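Local atomic coordinates of uncharacterized protein (Leishmania major, PDB entry 2B4W), a protein that is of unknown function but belongs to a family related to the beta-fructosidase group of glycoside hydrolases, and probably folds as a five-bladed beta-propeller. Residues V18-G24 and D69-A73; D29-C33 and D285-G289; N32-P36 and F265-V270; K42-G47 and H59-E65. All coordinates share one frame; numbering follows the deposited sequence.

Contact 1 of 4, residues V18-G24 and D69-A73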
loop_
_atom_site.group_PDB
_atom_site.type_symbol
_atom_site.label_atom_id
_atom_site.label_comp_id
_atom_site.label_asym_id
_atom_site.label_seq_id
_atom_site.Cartn_x
_atom_site.Cartn_y
_atom_site.Cartn_z
ATOM N N VAL A 18 4.731 -4.673 16.435
ATOM C CA VAL A 18 3.549 -4.232 17.149
ATOM C C VAL A 18 2.324 -4.349 16.228
ATOM O O VAL A 18 2.500 -4.484 15.009
ATOM C CB VAL A 18 3.586 -2.775 17.641
ATOM C CG1 VAL A 18 4.778 -2.485 18.550
ATOM C CG2 VAL A 18 3.598 -1.825 16.444
ATOM N N LEU A 19 1.173 -4.270 16.897
ATOM C CA LEU A 19 -0.103 -4.123 16.194
ATOM C C LEU A 19 -0.643 -2.738 16.534
ATOM O O LEU A 19 -0.568 -2.317 17.691
ATOM C CB LEU A 19 -1.099 -5.221 16.543
ATOM C CG LEU A 19 -0.744 -6.619 16.010
ATOM C CD1 LEU A 19 -1.773 -7.630 16.500
ATOM C CD2 LEU A 19 -0.621 -6.636 14.494
ATOM N N LEU A 20 -1.154 -2.048 15.518
ATOM C CA LEU A 20 -1.727 -0.738 15.791
ATOM C C LEU A 20 -2.998 -0.933 16.620
ATOM O O LEU A 20 -3.661 -1.961 16.477
ATOM C CB LEU A 20 -2.097 0.047 14.531
ATOM C CG LEU A 20 -1.002 0.237 13.479
ATOM C CD1 LEU A 20 -1.280 1.432 12.580
ATOM C CD2 LEU A 20 0.346 0.369 14.156
ATOM N N THR A 21 -3.300 0.050 17.445
ATOM C CA THR A 21 -4.556 0.073 18.186
ATOM C C THR A 21 -5.383 1.204 17.569
ATOM O O THR A 21 -4.827 2.272 17.284
ATOM C CB THR A 21 -4.458 0.295 19.705
ATOM O OG1 THR A 21 -3.943 1.607 19.966
ATOM C CG2 THR A 21 -3.528 -0.712 20.343
ATOM N N PHE A 22 -6.656 0.960 17.316
ATOM C CA PHE A 22 -7.553 1.930 16.706
ATOM C C PHE A 22 -8.724 2.199 17.663
ATOM O O PHE A 22 -9.200 1.231 18.245
ATOM C CB PHE A 22 -8.090 1.482 15.348
ATOM C CG PHE A 22 -7.022 1.317 14.285
ATOM C CD1 PHE A 22 -6.353 0.118 14.124
ATOM C CD2 PHE A 22 -6.698 2.375 13.469
ATOM C CE1 PHE A 22 -5.385 0.001 13.144
ATOM C CE2 PHE A 22 -5.737 2.257 12.486
ATOM C CZ PHE A 22 -5.061 1.068 12.324
ATOM N N LYS A 23 -9.125 3.452 17.797
ATOM C CA LYS A 23 -10.199 3.933 18.646
ATOM C C LYS A 23 -11.238 4.707 17.863
ATOM O O LYS A 23 -10.970 5.364 16.869
ATOM C CB LYS A 23 -9.677 4.806 19.782
ATOM C CG LYS A 23 -8.785 4.102 20.786
ATOM C CD LYS A 23 -7.889 5.114 21.501
ATOM C CE LYS A 23 -8.057 4.975 23.009
ATOM N NZ LYS A 23 -7.803 3.567 23.440
ATOM N N GLY A 24 -12.447 4.605 18.392
ATOM C CA GLY A 24 -13.620 5.187 17.789
ATOM C C GLY A 24 -14.207 4.259 16.734
ATOM O O GLY A 24 -15.116 4.641 15.993
ATOM N N ASP A 69 1.662 4.193 18.101
ATOM C CA ASP A 69 0.910 3.116 17.444
ATOM C C ASP A 69 -0.564 3.088 17.844
ATOM O O ASP A 69 -1.250 2.068 17.815
ATOM C CB ASP A 69 1.603 1.774 17.698
ATOM C CG ASP A 69 3.041 1.781 17.212
ATOM O OD1 ASP A 69 3.316 2.161 16.052
ATOM O OD2 ASP A 69 3.941 1.388 17.985
ATOM N N GLU A 70 -1.119 4.258 18.169
ATOM C CA GLU A 70 -2.508 4.485 18.499
ATOM C C GLU A 70 -3.120 5.600 17.647
ATOM O O GLU A 70 -2.643 6.728 17.516
ATOM C CB GLU A 70 -2.709 4.853 19.971
ATOM C CG GLU A 70 -4.188 5.156 20.271
ATOM C CD GLU A 70 -4.307 5.751 21.668
ATOM O OE1 GLU A 70 -4.020 5.021 22.637
ATOM O OE2 GLU A 70 -4.663 6.933 21.819
ATOM N N PHE A 71 -4.245 5.253 17.039
ATOM C CA PHE A 71 -4.930 6.024 16.019
ATOM C C PHE A 71 -6.411 6.165 16.314
ATOM O O PHE A 71 -7.131 5.182 16.526
ATOM C CB PHE A 71 -4.679 5.343 14.654
ATOM C CG PHE A 71 -3.268 5.627 14.138
ATOM C CD1 PHE A 71 -3.052 6.764 13.385
ATOM C CD2 PHE A 71 -2.227 4.770 14.409
ATOM C CE1 PHE A 71 -1.782 7.053 12.921
ATOM C CE2 PHE A 71 -0.949 5.037 13.950
ATOM C CZ PHE A 71 -0.748 6.176 13.204
ATOM N N THR A 72 -6.900 7.410 16.326
ATOM C CA THR A 72 -8.322 7.615 16.596
ATOM C C THR A 72 -9.064 8.146 15.375
ATOM O O THR A 72 -8.653 9.052 14.654
ATOM C CB THR A 72 -8.559 8.574 17.774
ATOM O OG1 THR A 72 -8.057 8.001 18.972
ATOM C CG2 THR A 72 -10.036 8.754 18.043
ATOM N N ALA A 73 -10.234 7.547 15.136
ATOM C CA ALA A 73 -10.960 7.901 13.922
ATOM C C ALA A 73 -11.341 9.365 13.963
ATOM O O ALA A 73 -11.707 9.867 15.034
ATOM C CB ALA A 73 -12.183 6.992 13.805
#

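Contact 2 of 4, residues D29-C33 and D285-G289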
loop_
_atom_site.group_PDB
_atom_site.type_symbol
_atom_site.label_atom_id
_atom_site.label_comp_id
_atom_site.label_asym_id
_atom_site.label_seq_id
_atom_site.Cartn_x
_atom_site.Cartn_y
_atom_site.Cartn_z
ATOM N N ASP A 29 -13.072 -4.396 12.589
ATOM C CA ASP A 29 -11.676 -4.617 12.250
ATOM C C ASP A 29 -11.216 -3.391 11.448
ATOM O O ASP A 29 -12.026 -2.739 10.782
ATOM C CB ASP A 29 -11.455 -5.859 11.410
ATOM C CG ASP A 29 -11.452 -7.158 12.177
ATOM O OD1 ASP A 29 -11.287 -7.108 13.408
ATOM O OD2 ASP A 29 -11.621 -8.222 11.548
ATOM N N VAL A 30 -9.938 -3.109 11.524
ATOM C CA VAL A 30 -9.282 -2.068 10.747
ATOM C C VAL A 30 -8.021 -2.679 10.152
ATOM O O VAL A 30 -7.234 -3.221 10.925
ATOM C CB VAL A 30 -8.895 -0.842 11.582
ATOM C CG1 VAL A 30 -8.199 0.158 10.655
ATOM C CG2 VAL A 30 -10.105 -0.224 12.256
ATOM N N TYR A 31 -7.853 -2.629 8.846
ATOM C CA TYR A 31 -6.750 -3.344 8.212
ATOM C C TYR A 31 -6.498 -2.715 6.841
ATOM O O TYR A 31 -7.165 -1.729 6.577
ATOM C CB TYR A 31 -7.028 -4.828 8.126
ATOM C CG TYR A 31 -8.185 -5.308 7.308
ATOM C CD1 TYR A 31 -9.504 -5.241 7.755
ATOM C CD2 TYR A 31 -7.953 -5.856 6.062
ATOM C CE1 TYR A 31 -10.516 -5.711 6.942
ATOM C CE2 TYR A 31 -8.953 -6.324 5.248
ATOM C CZ TYR A 31 -10.254 -6.245 5.707
ATOM O OH TYR A 31 -11.260 -6.713 4.889
ATOM N N ASN A 32 -5.562 -3.287 6.117
ATOM C CA ASN A 32 -5.049 -2.823 4.845
ATOM C C ASN A 32 -5.111 -1.297 4.740
ATOM O O ASN A 32 -5.784 -0.702 3.904
ATOM C CB ASN A 32 -5.819 -3.489 3.714
ATOM C CG ASN A 32 -5.603 -4.990 3.692
ATOM O OD1 ASN A 32 -4.803 -5.553 4.438
ATOM N ND2 ASN A 32 -6.331 -5.650 2.801
ATOM N N CYS A 33 -4.370 -0.664 5.638
ATOM C CA CYS A 33 -4.365 0.799 5.731
ATOM C C CYS A 33 -3.588 1.408 4.579
ATOM O O CYS A 33 -2.858 0.714 3.865
ATOM C CB CYS A 33 -3.744 1.185 7.064
ATOM S SG CYS A 33 -4.785 0.749 8.496
ATOM N N ASP A 285 -6.022 -9.880 7.202
ATOM C CA ASP A 285 -7.223 -9.184 6.781
ATOM C C ASP A 285 -8.085 -8.814 7.988
ATOM O O ASP A 285 -9.305 -8.669 7.877
ATOM C CB ASP A 285 -8.073 -9.957 5.768
ATOM C CG ASP A 285 -7.664 -9.679 4.333
ATOM O OD1 ASP A 285 -6.544 -9.179 4.080
ATOM O OD2 ASP A 285 -8.453 -9.961 3.409
ATOM N N SER A 286 -7.441 -8.647 9.138
ATOM C CA SER A 286 -8.149 -8.243 10.350
ATOM C C SER A 286 -7.503 -7.170 11.207
ATOM O O SER A 286 -8.208 -6.502 11.992
ATOM C CB SER A 286 -8.299 -9.502 11.234
ATOM O OG SER A 286 -7.046 -9.982 11.687
ATOM N N HIS A 287 -6.183 -6.997 11.116
ATOM C CA HIS A 287 -5.449 -6.030 11.925
ATOM C C HIS A 287 -4.474 -5.239 11.043
ATOM O O HIS A 287 -4.282 -5.567 9.875
ATOM C CB HIS A 287 -4.658 -6.692 13.055
ATOM C CG HIS A 287 -5.431 -7.400 14.128
ATOM N ND1 HIS A 287 -6.163 -8.545 13.865
ATOM C CD2 HIS A 287 -5.597 -7.187 15.451
ATOM C CE1 HIS A 287 -6.746 -8.993 14.971
ATOM N NE2 HIS A 287 -6.420 -8.185 15.961
ATOM N N GLU A 288 -3.868 -4.211 11.617
ATOM C CA GLU A 288 -2.799 -3.439 10.982
ATOM C C GLU A 288 -1.548 -3.575 11.843
ATOM O O GLU A 288 -1.621 -3.344 13.044
ATOM C CB GLU A 288 -3.220 -1.984 10.782
ATOM C CG GLU A 288 -2.350 -1.096 9.926
ATOM C CD GLU A 288 -2.186 -1.439 8.470
ATOM O OE1 GLU A 288 -3.056 -2.136 7.890
ATOM O OE2 GLU A 288 -1.173 -0.994 7.848
ATOM N N GLY A 289 -0.434 -3.955 11.215
ATOM C CA GLY A 289 0.784 -4.096 11.977
ATOM C C GLY A 289 1.868 -3.131 11.520
ATOM O O GLY A 289 1.837 -2.551 10.430
HETATM O O HOH W 1 -12.050 -8.253 8.897
HETATM O O HOH W 2 -8.969 -5.788 14.447
HETATM O O HOH W 3 -11.241 -8.734 3.568
HETATM O O HOH W 4 -4.162 -8.140 5.539
HETATM O O HOH W 5 -5.668 -8.572 1.314
#

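Contact 3 of 4, residues N32-P36 and F265-V270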
loop_
_atom_site.group_PDB
_atom_site.type_symbol
_atom_site.label_atom_id
_atom_site.label_comp_id
_atom_site.label_asym_id
_atom_site.label_seq_id
_atom_site.Cartn_x
_atom_site.Cartn_y
_atom_site.Cartn_z
ATOM N N ASN A 32 -5.562 -3.287 6.117
ATOM C CA ASN A 32 -5.049 -2.823 4.845
ATOM C C ASN A 32 -5.111 -1.297 4.740
ATOM O O ASN A 32 -5.784 -0.702 3.904
ATOM C CB ASN A 32 -5.819 -3.489 3.714
ATOM C CG ASN A 32 -5.603 -4.990 3.692
ATOM O OD1 ASN A 32 -4.803 -5.553 4.438
ATOM N ND2 ASN A 32 -6.331 -5.650 2.801
ATOM N N CYS A 33 -4.370 -0.664 5.638
ATOM C CA CYS A 33 -4.365 0.799 5.731
ATOM C C CYS A 33 -3.588 1.408 4.579
ATOM O O CYS A 33 -2.858 0.714 3.865
ATOM C CB CYS A 33 -3.744 1.185 7.064
ATOM S SG CYS A 33 -4.785 0.749 8.496
ATOM N N SER A 34 -3.717 2.728 4.421
ATOM C CA SER A 34 -2.758 3.434 3.584
ATOM C C SER A 34 -1.406 3.482 4.287
ATOM O O SER A 34 -1.286 3.136 5.472
ATOM C CB SER A 34 -3.175 4.868 3.288
ATOM O OG SER A 34 -3.330 5.613 4.460
ATOM N N VAL A 35 -0.379 3.964 3.593
ATOM C CA VAL A 35 0.838 4.261 4.384
ATOM C C VAL A 35 0.526 5.405 5.307
ATOM O O VAL A 35 -0.302 6.277 4.981
ATOM C CB VAL A 35 2.014 4.602 3.456
ATOM C CG1 VAL A 35 1.696 5.870 2.696
ATOM C CG2 VAL A 35 3.277 4.771 4.266
ATOM N N PRO A 36 1.079 5.533 6.502
ATOM C CA PRO A 36 0.837 6.787 7.225
ATOM C C PRO A 36 1.327 8.019 6.478
ATOM O O PRO A 36 2.148 7.942 5.567
ATOM C CB PRO A 36 1.668 6.593 8.511
ATOM C CG PRO A 36 1.606 5.099 8.683
ATOM C CD PRO A 36 1.891 4.594 7.286
ATOM N N PHE A 265 -0.622 -7.815 3.958
ATOM C CA PHE A 265 -0.820 -7.021 2.740
ATOM C C PHE A 265 -0.290 -5.619 2.978
ATOM O O PHE A 265 -0.923 -4.894 3.758
ATOM C CB PHE A 265 -2.321 -7.064 2.481
ATOM C CG PHE A 265 -2.842 -6.269 1.308
ATOM C CD1 PHE A 265 -3.133 -4.919 1.460
ATOM C CD2 PHE A 265 -3.044 -6.872 0.079
ATOM C CE1 PHE A 265 -3.614 -4.193 0.393
ATOM C CE2 PHE A 265 -3.530 -6.139 -0.997
ATOM C CZ PHE A 265 -3.817 -4.795 -0.847
ATOM N N ALA A 266 0.824 -5.327 2.343
ATOM C CA ALA A 266 1.641 -4.147 2.558
ATOM C C ALA A 266 0.873 -2.841 2.486
ATOM O O ALA A 266 0.027 -2.615 1.616
ATOM C CB ALA A 266 2.788 -4.108 1.532
ATOM N N SER A 267 1.168 -1.953 3.424
ATOM C CA SER A 267 0.595 -0.605 3.408
ATOM C C SER A 267 1.611 0.400 2.862
ATOM O O SER A 267 1.359 1.102 1.893
ATOM C CB SER A 267 0.131 -0.202 4.802
ATOM O OG SER A 267 -0.826 -1.124 5.294
ATOM N N GLY A 268 2.787 0.425 3.485
ATOM C CA GLY A 268 3.947 1.160 2.978
ATOM C C GLY A 268 5.033 1.285 4.027
ATOM O O GLY A 268 4.906 0.834 5.179
ATOM N N ILE A 269 6.144 1.932 3.679
ATOM C CA ILE A 269 7.176 2.187 4.671
ATOM C C ILE A 269 7.290 3.665 5.038
ATOM O O ILE A 269 6.940 4.569 4.281
ATOM C CB ILE A 269 8.577 1.742 4.203
ATOM C CG1 ILE A 269 8.937 2.461 2.927
ATOM C CG2 ILE A 269 8.666 0.222 4.138
ATOM C CD1 ILE A 269 10.336 2.242 2.368
ATOM N N VAL A 270 7.805 3.878 6.247
ATOM C CA VAL A 270 8.118 5.229 6.705
ATOM C C VAL A 270 9.605 5.295 7.062
ATOM O O VAL A 270 10.070 4.471 7.846
ATOM C CB VAL A 270 7.267 5.630 7.915
ATOM C CG1 VAL A 270 7.681 6.985 8.459
ATOM C CG2 VAL A 270 5.776 5.659 7.570
HETATM O O HOH W 6 -2.444 -1.922 3.166
#

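Contact 4 of 4, residues K42-G47 and H59-E65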
loop_
_atom_site.group_PDB
_atom_site.type_symbol
_atom_site.label_atom_id
_atom_site.label_comp_id
_atom_site.label_asym_id
_atom_site.label_seq_id
_atom_site.Cartn_x
_atom_site.Cartn_y
_atom_site.Cartn_z
ATOM N N LYS A 42 0.040 16.546 12.444
ATOM C CA LYS A 42 -0.110 15.234 13.040
ATOM C C LYS A 42 -0.063 14.107 12.000
ATOM O O LYS A 42 -0.463 14.311 10.861
ATOM C CB LYS A 42 -1.436 15.115 13.802
ATOM C CG LYS A 42 -2.093 16.423 14.189
ATOM C CD LYS A 42 -2.985 16.275 15.410
ATOM C CE LYS A 42 -3.992 17.423 15.506
ATOM N NZ LYS A 42 -4.807 17.328 16.764
ATOM N N THR A 43 0.419 12.974 12.495
ATOM C CA THR A 43 0.508 11.728 11.770
ATOM C C THR A 43 -0.929 11.193 11.649
ATOM O O THR A 43 -1.686 11.227 12.619
ATOM C CB THR A 43 1.422 10.737 12.484
ATOM O OG1 THR A 43 2.768 11.218 12.464
ATOM C CG2 THR A 43 1.443 9.380 11.781
ATOM N N HIS A 44 -1.282 10.765 10.460
ATOM C CA HIS A 44 -2.605 10.252 10.122
ATOM C C HIS A 44 -2.452 8.950 9.325
ATOM O O HIS A 44 -1.385 8.567 8.838
ATOM C CB HIS A 44 -3.400 11.220 9.293
ATOM C CG HIS A 44 -3.856 12.483 9.925
ATOM N ND1 HIS A 44 -3.047 13.587 10.051
ATOM C CD2 HIS A 44 -5.063 12.825 10.458
ATOM C CE1 HIS A 44 -3.746 14.543 10.640
ATOM N NE2 HIS A 44 -4.975 14.123 10.908
ATOM N N ILE A 45 -3.576 8.255 9.230
ATOM C CA ILE A 45 -3.643 7.035 8.440
ATOM C C ILE A 45 -5.093 6.803 7.982
ATOM O O ILE A 45 -6.013 7.093 8.745
ATOM C CB ILE A 45 -3.096 5.813 9.181
ATOM C CG1 ILE A 45 -2.727 4.708 8.209
ATOM C CG2 ILE A 45 -4.036 5.289 10.258
ATOM C CD1 ILE A 45 -2.002 3.504 8.762
ATOM N N TYR A 46 -5.252 6.331 6.745
ATOM C CA TYR A 46 -6.558 5.830 6.320
ATOM C C TYR A 46 -6.619 4.328 6.581
ATOM O O TYR A 46 -5.651 3.615 6.313
ATOM C CB TYR A 46 -6.836 6.053 4.836
ATOM C CG TYR A 46 -6.934 7.497 4.435
ATOM C CD1 TYR A 46 -8.088 8.245 4.632
ATOM C CD2 TYR A 46 -5.834 8.098 3.838
ATOM C CE1 TYR A 46 -8.158 9.581 4.252
ATOM C CE2 TYR A 46 -5.898 9.416 3.463
ATOM C CZ TYR A 46 -7.051 10.150 3.667
ATOM O OH TYR A 46 -7.025 11.454 3.265
ATOM N N GLY A 47 -7.745 3.849 7.075
ATOM C CA GLY A 47 -7.934 2.428 7.297
ATOM C C GLY A 47 -9.206 1.909 6.638
ATOM O O GLY A 47 -10.202 2.608 6.443
ATOM N N HIS A 59 -15.916 0.302 4.572
ATOM C CA HIS A 59 -15.857 1.719 4.277
ATOM C C HIS A 59 -14.450 2.183 4.681
ATOM O O HIS A 59 -13.707 1.395 5.266
ATOM C CB HIS A 59 -16.945 2.501 4.999
ATOM C CG HIS A 59 -16.817 2.445 6.489
ATOM N ND1 HIS A 59 -17.081 1.324 7.229
ATOM C CD2 HIS A 59 -16.439 3.384 7.378
ATOM C CE1 HIS A 59 -16.884 1.568 8.508
ATOM N NE2 HIS A 59 -16.487 2.835 8.640
ATOM N N VAL A 60 -14.088 3.414 4.372
ATOM C CA VAL A 60 -12.778 3.904 4.766
ATOM C C VAL A 60 -12.927 5.058 5.750
ATOM O O VAL A 60 -13.738 5.967 5.568
ATOM C CB VAL A 60 -11.931 4.415 3.586
ATOM C CG1 VAL A 60 -10.810 5.307 4.125
ATOM C CG2 VAL A 60 -11.403 3.266 2.747
ATOM N N ARG A 61 -12.137 5.013 6.814
ATOM C CA ARG A 61 -12.074 6.138 7.738
ATOM C C ARG A 61 -10.684 6.780 7.738
ATOM O O ARG A 61 -9.685 6.169 7.354
ATOM C CB ARG A 61 -12.434 5.707 9.154
ATOM C CG ARG A 61 -13.889 5.291 9.324
ATOM C CD ARG A 61 -14.866 6.422 9.140
ATOM N NE ARG A 61 -14.955 7.360 10.236
ATOM C CZ ARG A 61 -15.263 7.265 11.507
ATOM N NH1 ARG A 61 -15.594 6.137 12.122
ATOM N NH2 ARG A 61 -15.242 8.390 12.218
ATOM N N LEU A 62 -10.645 8.024 8.181
ATOM C CA LEU A 62 -9.396 8.733 8.430
ATOM C C LEU A 62 -9.138 8.665 9.942
ATOM O O LEU A 62 -10.081 8.988 10.658
ATOM C CB LEU A 62 -9.453 10.187 7.991
ATOM C CG LEU A 62 -8.231 11.072 8.270
ATOM C CD1 LEU A 62 -7.056 10.716 7.360
ATOM C CD2 LEU A 62 -8.624 12.535 8.119
ATOM N N PHE A 63 -7.926 8.270 10.323
ATOM C CA PHE A 63 -7.454 8.247 11.683
ATOM C C PHE A 63 -6.231 9.163 11.920
ATOM O O PHE A 63 -5.298 9.256 11.109
ATOM C CB PHE A 63 -7.036 6.850 12.123
ATOM C CG PHE A 63 -8.099 5.773 11.983
ATOM C CD1 PHE A 63 -8.347 5.203 10.755
ATOM C CD2 PHE A 63 -8.802 5.354 13.094
ATOM C CE1 PHE A 63 -9.331 4.222 10.636
ATOM C CE2 PHE A 63 -9.759 4.368 12.999
ATOM C CZ PHE A 63 -10.010 3.822 11.761
ATOM N N GLU A 64 -6.270 9.824 13.056
ATOM C CA GLU A 64 -5.281 10.695 13.650
ATOM C C GLU A 64 -4.534 9.947 14.753
ATOM O O GLU A 64 -5.082 9.357 15.690
ATOM C CB GLU A 64 -5.907 11.973 14.209
ATOM C CG GLU A 64 -4.913 13.050 14.618
ATOM C CD GLU A 64 -5.574 14.204 15.352
ATOM O OE1 GLU A 64 -6.559 14.786 14.843
ATOM O OE2 GLU A 64 -5.100 14.543 16.458
ATOM N N GLU A 65 -3.207 9.974 14.621
ATOM C CA GLU A 65 -2.354 9.496 15.689
ATOM C C GLU A 65 -2.669 10.162 17.019
ATOM O O GLU A 65 -2.602 11.384 17.200
ATOM C CB GLU A 65 -0.875 9.766 15.354
ATOM C CG GLU A 65 0.035 9.249 16.457
ATOM C CD GLU A 65 1.515 9.391 16.118
ATOM O OE1 GLU A 65 2.097 10.458 16.397
ATOM O OE2 GLU A 65 2.095 8.425 15.578
HETATM O O HOH W 7 1.587 12.621 15.479
HETATM O O HOH W 8 -6.846 15.694 11.758
#

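Contact 1 of 4, residues V18-G24 and D69-A73
Thr21 and Lys23 tie strand 21-23 to strand 70-73 through four backbone hydrogen bonds. Thr21 N gives a nearly straight bond to Asp69 O (2.9 Å, 173°). Thr21 O takes Phe71 N at 3.0 Å. Lys23 then repeats the pattern: its N reaches Phe71 O at 2.9 Å, and its O accepts from Ala73 N. A chi1 of 65° turns Thr21 OG1 to Asp69 O for a second, weak bond. The pairing is parallel, with the axes of 21-23 and 70-73 at 24°, in a chain whose sheets are mainly antiparallel. It joins two antiparallel parts of the mixed sheet: strand 16-23 also pairs with 287-293, and 70-73 with 59-67. On the face that carries Thr21 and Thr72, the bent chain of Lys23 runs across the Glu70 carboxylate, with Lys23 CD 3.6 Å from Glu70 CD. Lys23 NZ stays 4.1 Å from Glu70 OE1, too long for a salt bridge. On the other face, Phe22 and Phe71 lie side by side, and Phe22 CD2 is 3.8 Å from Phe71 CB. Leu20 CD1 packs against Phe71 CE2 at 3.9 Å. Beyond it, Val18 CG2 touches the Asp69 carboxylate, whose OD1 makes a salt bridge with Arg290.

Contact 2 of 4, residues D29-C33 and D285-G289
Tyr31 lies with one ring face under the peptide that joins Asp285 to Ser286. Asp285 O stands 3.2 Å above the ring plane, over its centre, and the peptide lies nearly flat over that face. The ring gets there because Tyr31 CG sits between the backbone N and the carbonyl carbon (chi1 63°). Tyr31 OH is held by Glu50. Asn32 and Asp285 meet with amide and carboxylate planes 77° apart, and a water joins them by donating to Asn32 OD1 (2.9 Å) and Asp285 OD1 (3.0 Å). One water links Asp29 OD2 to Asp285 O, another links Asp29 OD1 to Ser286 O. Asp29 OD2 also makes a salt bridge with Arg52. The Glu288 chain bends at CG, and its OE1 accepts from Cys33 N at 3.0 Å, 54° out of the carboxylate plane. Cys33 SG packs beside Glu288 CG at 3.4 Å, while Glu288 OE2 bonds to Ser267. The His287 ring uses ND1 in its plane to reach Ser286 OG at 2.8 Å; that hydroxyl is also hydrogen-bonded to Glu254 O. Ser286 and His287 both face Val283, which makes a classic beta bulge at the start of strand 287-293. Strand 29-31 meets it there mainly through side chains and water.

Contact 3 of 4, residues N32-P36 and F265-V270
Asn32 packs its amide over one face of the Phe265 ring. Amide and ring planes are 28° apart, and Asn32 ND2 lies 3.5 Å above the ring plane, offset toward the rim. The closest atoms are Asn32 CG and Phe265 CD1, at 3.3 Å. Phe265 CG is anti to the backbone N (chi1 177°), which brings the ring up to the amide. Asn32 ND2 also bonds to Asp83. A second close region is centred on Gly268. Its bare CA lets Val35 sit against the strand, with Val35 CG2 3.7 Å from Ile269 O. Ser267 and Gly268 both face Tyr280 as a classic beta bulge.

The packing slackens toward the partly exposed Val270. Val35 CG2 is 4.2 Å from Val270 CG2 there, and Pro36 CD meets the same methyl, Val270 CG2, at 4.0 Å. Between Asn32 and Val35 the fit is wet rather than dry. A water stands 2.8 Å from Cys33 O and 3.0 Å from Ala266 O. It has more acceptors around it than protons, so its bonds are probably shared. Ser267 OG lies 3.1 Å from Cys33 O.

The two segments run almost the same way, but they do not pair as strands. The joint is mostly apolar and van der Waals. The polar Cys33 O is served by the water and lies close to Ser267 OG, which in turn is tied to Glu288.

Contact 4 of 4, residues K42-G47 and H59-E65
Strands 42-47 and 59-65 run antiparallel, with their axes 155° apart and 4.6 Å from each other at closest approach. Ile45 with Phe63 and Gly47 with Arg61 are hydrogen-bonded pairs. Ile45 N to Phe63 O and Phe63 N to Ile45 O both measure 2.7 Å. Glu65 N adds a bond to Thr43 O at the far end. His44 with Glu64 and Tyr46 with Leu62 are the non-hydrogen-bonded pairs. Together the strands form a beta hairpin, and 59-67 pairs on its other side with 70-73. On the face that carries His44 and Tyr46, Leu62 CD1 lies over the Tyr46 ring in a CH-pi contact, 3.8 Å from the centroid. Both Leu62 torsions, chi1 177° and chi2 72°, place that methyl. Tyr46 OH bonds to Pro119. His44 and Glu64 lie side by side, pointing the same way, and a water in the His44 ring plane joins NE2 (2.6 Å) to Glu64 OE1. Lys42 NZ forms a salt bridge with Glu64 OE2 at 2.8 Å, but the lysine chain is crowded against OE2 and its exact placement is doubtful. On the opposite face, Phe63 CB touches Ile45 CG2 at 3.9 Å. The Phe63 ring turns its edge to Ile45 O and meets Phe22 edge-to-face.

Overall arrangement
All four contacts reach one mixed sheet. Contacts 1 and 4 are strand pairings within it, with centres about 9 Å apart. Thr72 N to Glu64 O (2.7 Å) joins them directly. Contact 2 lies about 10 Å from contact 1, centre to centre, and Leu20 N meets Glu288 O at 2.8 Å. Contacts 2 and 3 share Asn32 and Cys33, and Glu288 OE2 to Ser267 OG (2.6 Å) links their other segments. Ser34 N to Tyr46 O (2.8 Å) connects contact 3 to contact 4. The centre of contact 3 is about 5 Å from the centre of the chain, that of contact 1 about 18 Å from it. No active site is established for this protein.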